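Local coordinates for short-chain dehydrogenase/reductase SDR (Paraburkholderia phymatum, PDB 5VA8), which binds NADP and probably catalyses an NADP-dependent oxidation or reduction, as a short-chain dehydrogenase/reductase, at residues A[138-143]-A[244-249]; A[11-16]-A[33-38]. All blocks are in the same frame, centred on the assembly; numbering follows the deposited sequence.

In the fold
Both contacts lie about 17 Å from the centre of the chain, on the same side, and each also touches the second subunit. Interaction 1 ties strand 141-146 to the loop that follows helix 233-243; interaction 2 sets the loop before strand 17-20 against the end of helix 26-37. The first is partly buried and turns on an arginine gripping a backbone carbonyl, whereas the second is buried, joined by apolar side chains and two bridging waters. Their centres are 12 Å apart, and the loops 11-16 and 244-249 meet: V246 N lies 3.0 Å from L11 O, a probable hydrogen bond, and C244 O packs on the CG2 methyl of I13.

Interaction 1 (A[138-143]-A[244-249])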
ATOM      1  N   ARG A 138     -16.220 -21.831 -19.176  1.00 17.87           N
ATOM      2  CA  ARG A 138     -15.655 -23.097 -18.737  1.00 16.56           C
ATOM      3  C   ARG A 138     -15.447 -23.162 -17.232  1.00 18.39           C
ATOM      4  O   ARG A 138     -15.065 -24.216 -16.718  1.00 20.44           O
ATOM      5  CB  ARG A 138     -14.337 -23.367 -19.471  1.00 18.87           C
ATOM      6  CG  ARG A 138     -14.561 -23.678 -20.953  1.00 16.87           C
ATOM      7  CD  ARG A 138     -13.254 -23.924 -21.696  1.00 20.41           C
ATOM      8  NE  ARG A 138     -12.423 -22.724 -21.759  1.00 17.79           N
ATOM      9  CZ  ARG A 138     -12.473 -21.816 -22.734  1.00 16.80           C
ATOM     10  NH1 ARG A 138     -13.321 -21.959 -23.750  1.00 18.42           N
ATOM     11  NH2 ARG A 138     -11.668 -20.759 -22.687  1.00 19.42           N
ATOM     12  N   GLY A 139     -15.699 -22.070 -16.515  1.00 16.15           N
ATOM     13  CA  GLY A 139     -15.519 -22.071 -15.077  1.00 16.82           C
ATOM     14  C   GLY A 139     -14.084 -22.167 -14.624  1.00 16.04           C
ATOM     15  O   GLY A 139     -13.833 -22.539 -13.477  1.00 16.81           O
ATOM     16  N   PHE A 140     -13.130 -21.866 -15.501  1.00 15.18           N
ATOM     17  CA  PHE A 140     -11.719 -21.877 -15.141  1.00 15.80           C
ATOM     18  C   PHE A 140     -10.992 -20.886 -16.032  1.00 16.07           C
ATOM     19  O   PHE A 140     -11.183 -20.896 -17.252  1.00 16.59           O
ATOM     20  CB  PHE A 140     -11.092 -23.273 -15.304  1.00 18.70           C
ATOM     21  CG  PHE A 140      -9.610 -23.306 -15.008  1.00 16.31           C
ATOM     22  CD1 PHE A 140      -9.152 -23.685 -13.759  1.00 17.70           C
ATOM     23  CD2 PHE A 140      -8.674 -22.941 -15.977  1.00 17.57           C
ATOM     24  CE1 PHE A 140      -7.793 -23.706 -13.477  1.00 18.12           C
ATOM     25  CE2 PHE A 140      -7.309 -22.943 -15.692  1.00 16.16           C
ATOM     26  CZ  PHE A 140      -6.870 -23.329 -14.445  1.00 18.09           C
ATOM     27  N   GLY A 141     -10.135 -20.066 -15.434  1.00 12.54           N
ATOM     28  CA  GLY A 141      -9.313 -19.176 -16.226  1.00 13.27           C
ATOM     29  C   GLY A 141      -8.183 -18.637 -15.389  1.00 12.41           C
ATOM     30  O   GLY A 141      -8.309 -18.497 -14.168  1.00 12.32           O
ATOM     31  N   ARG A 142      -7.062 -18.341 -16.050  1.00 12.01           N
ATOM     32  CA  ARG A 142      -5.911 -17.732 -15.390  1.00 10.64           C
ATOM     33  C   ARG A 142      -5.344 -16.666 -16.301  1.00 12.60           C
ATOM     34  O   ARG A 142      -5.003 -16.953 -17.453  1.00 13.75           O
ATOM     35  CB  ARG A 142      -4.824 -18.766 -15.077  1.00 12.66           C
ATOM     36  CG  ARG A 142      -5.268 -19.913 -14.185  1.00 12.60           C
ATOM     37  CD  ARG A 142      -5.418 -19.447 -12.746  1.00 10.20           C
ATOM     38  NE  ARG A 142      -5.656 -20.544 -11.804  1.00 12.55           N
ATOM     39  CZ  ARG A 142      -6.858 -20.936 -11.387  1.00 13.66           C
ATOM     40  NH1 ARG A 142      -7.962 -20.340 -11.840  1.00 12.93           N
ATOM     41  NH2 ARG A 142      -6.963 -21.926 -10.502  1.00 14.72           N
ATOM     42  N   VAL A 143      -5.243 -15.445 -15.795  1.00 10.52           N
ATOM     43  CA  VAL A 143      -4.564 -14.362 -16.498  1.00 10.02           C
ATOM     44  C   VAL A 143      -3.427 -13.894 -15.608  1.00 10.99           C
ATOM     45  O   VAL A 143      -3.647 -13.606 -14.424  1.00 11.65           O
ATOM     46  CB  VAL A 143      -5.503 -13.186 -16.811  1.00 12.28           C
ATOM     47  CG1 VAL A 143      -4.725 -12.063 -17.519  1.00 13.07           C
ATOM     48  CG2 VAL A 143      -6.705 -13.648 -17.657  1.00 11.17           C
ATOM     49  N   CYS A 244      -0.869 -20.025 -12.325  1.00 13.64           N
ATOM     50  CA  CYS A 244      -1.753 -20.615 -13.315  1.00 12.66           C
ATOM     51  C   CYS A 244      -2.296 -21.971 -12.896  1.00 14.72           C
ATOM     52  O   CYS A 244      -3.103 -22.543 -13.633  1.00 15.46           O
ATOM     53  CB  CYS A 244      -1.022 -20.748 -14.655  1.00 10.88           C
ATOM     54  SG  CYS A 244      -0.655 -19.158 -15.445  1.00 15.19           S
ATOM     55  N   SER A 245      -1.896 -22.479 -11.733  1.00 15.10           N
ATOM     56  CA  SER A 245      -2.203 -23.842 -11.330  1.00 14.37           C
ATOM     57  C   SER A 245      -3.566 -23.936 -10.647  1.00 14.80           C
ATOM     58  O   SER A 245      -4.199 -22.938 -10.283  1.00 13.70           O
ATOM     59  CB  SER A 245      -1.135 -24.369 -10.374  1.00 16.07           C
ATOM     60  OG  SER A 245      -1.324 -23.811  -9.077  1.00 15.27           O
ATOM     61  N   VAL A 246      -3.989 -25.182 -10.428  1.00 15.36           N
ATOM     62  CA  VAL A 246      -5.206 -25.435  -9.662  1.00 15.45           C
ATOM     63  C   VAL A 246      -5.016 -25.186  -8.180  1.00 16.49           C
ATOM     64  O   VAL A 246      -5.984 -25.301  -7.419  1.00 18.76           O
ATOM     65  CB  VAL A 246      -5.706 -26.874  -9.890  1.00 16.48           C
ATOM     66  CG1 VAL A 246      -5.943 -27.110 -11.383  1.00 20.04           C
ATOM     67  CG2 VAL A 246      -4.720 -27.901  -9.298  1.00 18.36           C
ATOM     68  N   HIS A 247      -3.803 -24.847  -7.741  1.00 14.67           N
ATOM     69  CA  HIS A 247      -3.543 -24.558  -6.336  1.00 14.55           C
ATOM     70  C   HIS A 247      -3.530 -23.067  -6.033  1.00 15.34           C
ATOM     71  O   HIS A 247      -3.288 -22.686  -4.882  1.00 17.47           O
ATOM     72  CB  HIS A 247      -2.215 -25.185  -5.907  1.00 20.41           C
ATOM     73  CG  HIS A 247      -2.127 -26.642  -6.224  1.00 21.08           C
ATOM     74  ND1 HIS A 247      -2.983 -27.575  -5.678  1.00 23.40           N
ATOM     75  CD2 HIS A 247      -1.311 -27.324  -7.063  1.00 24.34           C
ATOM     76  CE1 HIS A 247      -2.685 -28.772  -6.152  1.00 27.24           C
ATOM     77  NE2 HIS A 247      -1.676 -28.646  -6.997  1.00 26.41           N
ATOM     78  N   ALA A 248      -3.790 -22.218  -7.032  1.00 14.33           N
ATOM     79  CA  ALA A 248      -3.803 -20.775  -6.852  1.00 14.32           C
ATOM     80  C   ALA A 248      -5.181 -20.184  -7.126  1.00 13.19           C
ATOM     81  O   ALA A 248      -5.298 -18.985  -7.396  1.00 13.33           O
ATOM     82  CB  ALA A 248      -2.750 -20.121  -7.746  1.00 14.40           C
ATOM     83  N   GLY A 249      -6.235 -20.998  -7.040  1.00 13.32           N
ATOM     84  CA  GLY A 249      -7.560 -20.494  -7.371  1.00 15.13           C
ATOM     85  C   GLY A 249      -8.148 -19.517  -6.367  1.00 15.25           C
ATOM     86  O   GLY A 249      -9.194 -18.926  -6.655  1.00 15.64           O
TER
HETATM   87  O   HOH W   1      -8.229 -24.266  -9.016  1.00 25.04           O
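R142 provides the polar grip of this contact, presenting its guanidinium side-on to the S245 carbonyl. NH2 lies 3.0 Å from S245 O and NE 3.2 Å from the same oxygen, with N-H...O angles of 153° and 143°. The oxygen is close to the guanidinium plane, while both nitrogens approach from one face of the carbonyl. At the other end of the group, NH1 bonds to G141 O, also at 3.0 Å, and so helps fix its rotation. A water takes a weak bond from NH2 and donates to V246 O.

These bonds join strand 141-146 of the parallel Rossmann-type sheet to the turn after helix 233-243, where S245 to A248 form a type I beta turn. S245 OG accepts from H247 N in an ST turn and also bonds to F242 O.

Van der Waals contacts surround the arginine. With chi1 at -59°, R142 CG lies 3.5 Å from C244 O, a buried oxygen with no hydrogen-bonding partner in the model; the bend at chi2 then turns the guanidinium toward S245 O. The F140 ring edge meets C244 O through CZ, 3.9 Å away. From within 138-143, F140 CE1 covers one guanidinium face, displaced toward its rim, and it touches V246 CG1 at 4.4 Å. G249 CA packs 3.5 Å from R142 NH2.

Interaction 2 (A[11-16]-A[33-38]); sequences LGIAGK and EALAAE
E38 chi1 (-52°) places its CG anti to the carbonyl carbon, and L11, with chi1 of -62° and an extended chi2, carries its CD1 methyl onto E38 CG, 3.6 Å away; the bend at chi2 of E38 sets only the carboxylate. The contact belongs to the first beta-alpha unit of the Rossmann fold: residues 11-16 lead into strand 17-20, and helix 26-37 follows that strand, so the N-terminal loop closes against the helix's C-terminal end. A type II turn from I13 to K16 carries the chain into the strand.

Next to L11 in the contact, I13 CD1 approaches L35 CD2 to 4.1 Å as the two side chains cross at a slant. L35 also touches A18 and V20 of the strand. A14 lies over the backbone of E38, its CA 3.5 Å from E38 O. H8 of the second subunit, a purification-tag residue, packs on E38.

Two waters bridge polar groups between the two segments. One accepts from L11 N and donates to OE1 of E38. The second joins E38 O to I13 N of the facing loop, accepting from I13 N at 3.0 Å and donating to E38 O at 2.8 Å.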
ATOM      1  N   LEU A  11       0.578 -29.440 -10.736  1.00 21.09           N
ATOM      2  CA  LEU A  11      -0.160 -28.189 -10.872  1.00 20.21           C
ATOM      3  C   LEU A  11      -1.531 -28.364 -11.515  1.00 19.45           C
ATOM      4  O   LEU A  11      -2.284 -27.386 -11.594  1.00 19.49           O
ATOM      5  CB  LEU A  11       0.656 -27.174 -11.677  1.00 20.75           C
ATOM      6  CG  LEU A  11       1.991 -26.780 -11.033  1.00 22.98           C
ATOM      7  CD1 LEU A  11       2.577 -25.568 -11.762  1.00 23.22           C
ATOM      8  CD2 LEU A  11       1.833 -26.523  -9.542  1.00 26.68           C
ATOM      9  N   GLY A  12      -1.862 -29.567 -11.983  1.00 22.26           N
ATOM     10  CA  GLY A  12      -3.199 -29.862 -12.461  1.00 21.57           C
ATOM     11  C   GLY A  12      -3.610 -29.202 -13.759  1.00 20.40           C
ATOM     12  O   GLY A  12      -4.810 -29.119 -14.033  1.00 22.68           O
ATOM     13  N   ILE A  13      -2.662 -28.749 -14.583  1.00 17.77           N
ATOM     14  CA  ILE A  13      -3.009 -27.983 -15.775  1.00 15.96           C
ATOM     15  C   ILE A  13      -2.498 -28.643 -17.056  1.00 19.56           C
ATOM     16  O   ILE A  13      -2.467 -28.011 -18.108  1.00 19.55           O
ATOM     17  CB  ILE A  13      -2.524 -26.523 -15.659  1.00 17.94           C
ATOM     18  CG1 ILE A  13      -1.027 -26.442 -15.316  1.00 17.48           C
ATOM     19  CG2 ILE A  13      -3.363 -25.785 -14.615  1.00 17.33           C
ATOM     20  CD1 ILE A  13      -0.474 -24.991 -15.300  1.00 17.42           C
ATOM     21  N   ALA A  14      -2.109 -29.913 -16.983  1.00 19.94           N
ATOM     22  CA  ALA A  14      -1.705 -30.638 -18.178  1.00 20.09           C
ATOM     23  C   ALA A  14      -2.857 -30.697 -19.173  1.00 19.69           C
ATOM     24  O   ALA A  14      -3.997 -31.008 -18.810  1.00 21.69           O
ATOM     25  CB  ALA A  14      -1.247 -32.052 -17.814  1.00 20.34           C
ATOM     26  N   GLY A  15      -2.555 -30.394 -20.433  1.00 18.32           N
ATOM     27  CA  GLY A  15      -3.548 -30.440 -21.479  1.00 18.37           C
ATOM     28  C   GLY A  15      -4.333 -29.160 -21.658  1.00 18.35           C
ATOM     29  O   GLY A  15      -5.064 -29.033 -22.655  1.00 21.71           O
ATOM     30  N   LYS A  16      -4.201 -28.209 -20.739  1.00 17.58           N
ATOM     31  CA  LYS A  16      -4.823 -26.914 -20.916  1.00 14.50           C
ATOM     32  C   LYS A  16      -4.057 -26.122 -21.967  1.00 18.41           C
ATOM     33  O   LYS A  16      -2.961 -26.497 -22.394  1.00 19.59           O
ATOM     34  CB  LYS A  16      -4.884 -26.151 -19.591  1.00 16.66           C
ATOM     35  CG  LYS A  16      -5.841 -26.788 -18.585  1.00 19.69           C
ATOM     36  CD  LYS A  16      -6.138 -25.845 -17.440  1.00 22.81           C
ATOM     37  CE  LYS A  16      -6.914 -26.542 -16.322  1.00 24.56           C
ATOM     38  NZ  LYS A  16      -8.250 -27.047 -16.757  1.00 26.75           N
ATOM     39  N   GLU A  33       8.129 -21.777 -21.083  1.00 15.11           N
ATOM     40  CA  GLU A  33       8.829 -23.018 -20.761  1.00 16.45           C
ATOM     41  C   GLU A  33       8.270 -23.650 -19.493  1.00 16.44           C
ATOM     42  O   GLU A  33       8.142 -24.877 -19.411  1.00 18.83           O
ATOM     43  CB  GLU A  33      10.331 -22.761 -20.605  1.00 17.72           C
ATOM     44  CG  GLU A  33      10.971 -22.238 -21.894  1.00 19.62           C
ATOM     45  CD  GLU A  33      12.457 -22.511 -21.995  1.00 39.30           C
ATOM     46  OE1 GLU A  33      12.836 -23.702 -22.019  1.00 48.25           O
ATOM     47  OE2 GLU A  33      13.246 -21.536 -22.063  1.00 32.89           O
ATOM     48  N   ALA A  34       7.951 -22.831 -18.489  1.00 15.72           N
ATOM     49  CA  ALA A  34       7.466 -23.384 -17.226  1.00 15.90           C
ATOM     50  C   ALA A  34       6.071 -23.972 -17.384  1.00 15.41           C
ATOM     51  O   ALA A  34       5.780 -25.037 -16.826  1.00 17.63           O
ATOM     52  CB  ALA A  34       7.479 -22.308 -16.141  1.00 18.57           C
ATOM     53  N   LEU A  35       5.203 -23.309 -18.156  1.00 16.39           N
ATOM     54  CA  LEU A  35       3.875 -23.866 -18.416  1.00 15.09           C
ATOM     55  C   LEU A  35       3.974 -25.151 -19.230  1.00 17.32           C
ATOM     56  O   LEU A  35       3.332 -26.157 -18.902  1.00 16.90           O
ATOM     57  CB  LEU A  35       2.992 -22.830 -19.125  1.00 16.51           C
ATOM     58  CG  LEU A  35       2.625 -21.607 -18.280  1.00 16.12           C
ATOM     59  CD1 LEU A  35       2.015 -20.503 -19.148  1.00 14.98           C
ATOM     60  CD2 LEU A  35       1.669 -21.998 -17.149  1.00 15.98           C
ATOM     61  N   ALA A  36       4.795 -25.148 -20.285  1.00 15.30           N
ATOM     62  CA  ALA A  36       4.972 -26.363 -21.080  1.00 16.38           C
ATOM     63  C   ALA A  36       5.499 -27.514 -20.231  1.00 19.37           C
ATOM     64  O   ALA A  36       5.105 -28.672 -20.430  1.00 18.94           O
ATOM     65  CB  ALA A  36       5.915 -26.087 -22.254  1.00 16.36           C
ATOM     66  N   ALA A  37       6.399 -27.218 -19.280  1.00 16.81           N
ATOM     67  CA  ALA A  37       6.946 -28.253 -18.410  1.00 19.54           C
ATOM     68  C   ALA A  37       5.872 -28.914 -17.559  1.00 21.62           C
ATOM     69  O   ALA A  37       6.053 -30.055 -17.119  1.00 23.25           O
ATOM     70  CB  ALA A  37       8.027 -27.664 -17.499  1.00 18.99           C
ATOM     71  N   GLU A  38       4.766 -28.220 -17.310  1.00 19.77           N
ATOM     72  CA  GLU A  38       3.642 -28.794 -16.588  1.00 19.17           C
ATOM     73  C   GLU A  38       2.567 -29.323 -17.532  1.00 22.89           C
ATOM     74  O   GLU A  38       1.439 -29.584 -17.099  1.00 19.78           O
ATOM     75  CB  GLU A  38       3.061 -27.762 -15.621  1.00 23.20           C
ATOM     76  CG  GLU A  38       4.096 -27.120 -14.682  1.00 24.28           C
ATOM     77  CD  GLU A  38       4.928 -28.129 -13.890  1.00 30.26           C
ATOM     78  OE1 GLU A  38       4.436 -29.240 -13.588  1.00 26.99           O
ATOM     79  OE2 GLU A  38       6.096 -27.810 -13.576  1.00 30.40           O
TER
HETATM   80  O   HOH W   2       2.253 -30.208 -12.838  1.00 26.27           O
HETATM   81  O   HOH W   3       0.167 -29.769 -14.656  1.00 19.99           O